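Local coordinates for protein cysteine desulfurase (Stenotrophomonas maltophilia, PDB 6WCI) that probably removes sulfur from L-cysteine to give L-alanine, using pyridoxal 5'-phosphate and passing the sulfur to a carrier, at residues A126-K131 / A265-L270. Numbering follows the deposited sequence.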
ATOM      1  N   ALA B 126     -20.386  -3.831   4.969  1.00 30.70           N
ATOM      2  CA  ALA B 126     -21.147  -3.671   6.208  1.00 31.95           C
ATOM      3  C   ALA B 126     -21.684  -2.251   6.363  1.00 38.83           C
ATOM      4  O   ALA B 126     -22.858  -2.064   6.691  1.00 40.02           O
ATOM      5  CB  ALA B 126     -20.281  -4.049   7.416  1.00 29.15           C
ATOM      6  N   LEU B 127     -20.844  -1.240   6.137  1.00 37.57           N
ATOM      7  CA  LEU B 127     -21.285   0.137   6.350  1.00 41.03           C
ATOM      8  C   LEU B 127     -22.559   0.485   5.590  1.00 36.47           C
ATOM      9  O   LEU B 127     -23.479   1.041   6.209  1.00 35.99           O
ATOM     10  CB  LEU B 127     -20.140   1.099   6.010  1.00 51.06           C
ATOM     11  CG  LEU B 127     -19.953   2.302   6.932  1.00 55.85           C
ATOM     12  CD1 LEU B 127     -20.087   1.884   8.386  1.00 54.58           C
ATOM     13  CD2 LEU B 127     -18.581   2.923   6.682  1.00 55.16           C
ATOM     14  N   PRO B 128     -22.713   0.163   4.299  1.00 32.48           N
ATOM     15  CA  PRO B 128     -23.983   0.476   3.630  1.00 33.69           C
ATOM     16  C   PRO B 128     -25.133  -0.455   3.985  1.00 40.27           C
ATOM     17  O   PRO B 128     -26.271  -0.158   3.595  1.00 44.01           O
ATOM     18  CB  PRO B 128     -23.633   0.357   2.130  1.00 32.82           C
ATOM     19  CG  PRO B 128     -22.109   0.376   2.066  1.00 32.77           C
ATOM     20  CD  PRO B 128     -21.711  -0.316   3.328  1.00 32.76           C
ATOM     21  N   ARG B 129     -24.897  -1.546   4.719  1.00 38.32           N
ATOM     22  CA  ARG B 129     -25.939  -2.549   4.944  1.00 37.35           C
ATOM     23  C   ARG B 129     -26.430  -2.648   6.380  1.00 39.80           C
ATOM     24  O   ARG B 129     -27.633  -2.851   6.600  1.00 37.29           O
ATOM     25  CB  ARG B 129     -25.449  -3.929   4.485  1.00 43.62           C
ATOM     26  CG  ARG B 129     -25.320  -4.040   2.969  1.00 51.00           C
ATOM     27  CD  ARG B 129     -24.591  -5.311   2.546  1.00 57.07           C
ATOM     28  NE  ARG B 129     -24.317  -5.332   1.110  1.00 59.46           N
ATOM     29  CZ  ARG B 129     -25.024  -6.034   0.231  1.00 66.89           C
ATOM     30  NH1 ARG B 129     -26.043  -6.784   0.640  1.00 63.66           N
ATOM     31  NH2 ARG B 129     -24.710  -5.996  -1.057  1.00 72.13           N
ATOM     32  N   LEU B 130     -25.558  -2.535   7.377  1.00 39.98           N
ATOM     33  CA  LEU B 130     -25.988  -2.837   8.738  1.00 40.66           C
ATOM     34  C   LEU B 130     -26.754  -1.666   9.340  1.00 41.97           C
ATOM     35  O   LEU B 130     -26.524  -0.503   9.007  1.00 44.69           O
ATOM     36  CB  LEU B 130     -24.794  -3.176   9.628  1.00 35.25           C
ATOM     37  CG  LEU B 130     -23.930  -4.350   9.170  1.00 35.03           C
ATOM     38  CD1 LEU B 130     -22.934  -4.689  10.256  1.00 29.22           C
ATOM     39  CD2 LEU B 130     -24.803  -5.553   8.823  1.00 34.62           C
ATOM     40  N   LYS B 131     -27.669  -1.984  10.244  1.00 44.25           N
ATOM     41  CA  LYS B 131     -28.440  -0.957  10.920  1.00 45.44           C
ATOM     42  C   LYS B 131     -28.499  -1.288  12.401  1.00 45.45           C
ATOM     43  O   LYS B 131     -28.103  -2.373  12.838  1.00 47.31           O
ATOM     44  CB  LYS B 131     -29.849  -0.821  10.321  1.00 44.05           C
ATOM     45  N   ALA B 265     -22.071  -6.391  -6.065  1.00 36.26           N
ATOM     46  CA  ALA B 265     -23.051  -5.577  -5.355  1.00 37.93           C
ATOM     47  C   ALA B 265     -22.413  -4.467  -4.522  1.00 39.22           C
ATOM     48  O   ALA B 265     -23.057  -3.442  -4.284  1.00 41.79           O
ATOM     49  CB  ALA B 265     -23.918  -6.464  -4.457  1.00 42.18           C
ATOM     50  N   MET B 266     -21.174  -4.652  -4.062  1.00 34.13           N
ATOM     51  CA  MET B 266     -20.547  -3.685  -3.169  1.00 34.46           C
ATOM     52  C   MET B 266     -20.207  -2.394  -3.914  1.00 40.03           C
ATOM     53  O   MET B 266     -19.676  -2.442  -5.029  1.00 39.29           O
ATOM     54  CB  MET B 266     -19.263  -4.259  -2.576  1.00 28.77           C
ATOM     55  CG  MET B 266     -19.476  -5.280  -1.447  1.00 32.20           C
ATOM     56  SD  MET B 266     -17.996  -6.279  -1.133  1.00 41.64           S
ATOM     57  CE  MET B 266     -16.766  -5.054  -0.738  1.00 41.05           C
ATOM     58  N   PRO B 267     -20.442  -1.234  -3.306  1.00 34.94           N
ATOM     59  CA  PRO B 267     -20.021   0.032  -3.925  1.00 31.99           C
ATOM     60  C   PRO B 267     -18.515   0.198  -3.838  1.00 35.81           C
ATOM     61  O   PRO B 267     -17.860  -0.415  -2.982  1.00 34.83           O
ATOM     62  CB  PRO B 267     -20.743   1.090  -3.082  1.00 38.91           C
ATOM     63  CG  PRO B 267     -20.869   0.433  -1.738  1.00 41.06           C
ATOM     64  CD  PRO B 267     -21.154  -1.012  -2.037  1.00 36.90           C
ATOM     65  N   PRO B 268     -17.921   1.000  -4.718  1.00 30.87           N
ATOM     66  CA  PRO B 268     -16.476   1.221  -4.633  1.00 32.78           C
ATOM     67  C   PRO B 268     -16.098   1.829  -3.296  1.00 32.30           C
ATOM     68  O   PRO B 268     -16.909   2.475  -2.625  1.00 34.23           O
ATOM     69  CB  PRO B 268     -16.183   2.181  -5.793  1.00 31.74           C
ATOM     70  CG  PRO B 268     -17.498   2.671  -6.289  1.00 32.11           C
ATOM     71  CD  PRO B 268     -18.534   1.671  -5.878  1.00 36.64           C
ATOM     72  N   PHE B 269     -14.852   1.575  -2.895  1.00 25.28           N
ATOM     73  CA  PHE B 269     -14.320   2.100  -1.645  1.00 32.45           C
ATOM     74  C   PHE B 269     -13.411   3.288  -1.951  1.00 26.27           C
ATOM     75  O   PHE B 269     -13.843   4.439  -1.869  1.00 29.91           O
ATOM     76  CB  PHE B 269     -13.566   1.000  -0.876  1.00 28.93           C
ATOM     77  CG  PHE B 269     -13.049   1.442   0.460  1.00 31.27           C
ATOM     78  CD1 PHE B 269     -13.694   2.442   1.167  1.00 33.45           C
ATOM     79  CD2 PHE B 269     -11.908   0.877   0.997  1.00 33.71           C
ATOM     80  CE1 PHE B 269     -13.212   2.864   2.387  1.00 32.05           C
ATOM     81  CE2 PHE B 269     -11.420   1.294   2.220  1.00 32.65           C
ATOM     82  CZ  PHE B 269     -12.077   2.287   2.917  1.00 29.19           C
ATOM     83  N   LEU B 270     -12.157   3.039  -2.304  1.00 32.37           N
ATOM     84  CA  LEU B 270     -11.301   4.137  -2.736  1.00 30.47           C
ATOM     85  C   LEU B 270     -11.633   4.512  -4.175  1.00 30.33           C
ATOM     86  O   LEU B 270     -11.864   3.644  -5.024  1.00 26.54           O
ATOM     87  CB  LEU B 270      -9.823   3.773  -2.608  1.00 33.02           C
ATOM     88  CG  LEU B 270      -9.119   4.080  -1.269  1.00 32.77           C
ATOM     89  CD1 LEU B 270      -9.906   3.588  -0.093  1.00 29.54           C
ATOM     90  CD2 LEU B 270      -7.697   3.525  -1.220  1.00 29.86           C
TER
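P128 and P267 face each other across two surface loops; their CA atoms, the nearest pair, are 8.5 Å apart, and no hydrogen bond joins the segments. The two rings meet through their CG corners, CG of P128 lying 4.0 Å from CG of P267, a small apolar touch at the protein surface. Beside it R129 spans the gap: its CG stands anti to the carbonyl carbon (chi1 -70°) and the chain is extended from there to NE, which carries the guanidinium out to A265. There NH2 of R129 meets CB of A265 at 3.5 Å; the methyl sits at the edge of the guanidinium, in its plane, where it offers no acceptor, and the touch is van der Waals. The same arginine makes a cation-pi interaction with W125. Within 126-131, A126 O accepts from both R129 N (2.9 Å) and L130 N (2.8 Å), two bonds that hold the backbone leading to R129. The contact joins the loop between helix 114-126 and strand 135-139 to the end of helix 260-265 and the loop after it; S124 OG of helix 114-126 also hydrogen-bonds P267 O, while L127 and L130 pack on helix 148-157 and F269 reaches the second subunit.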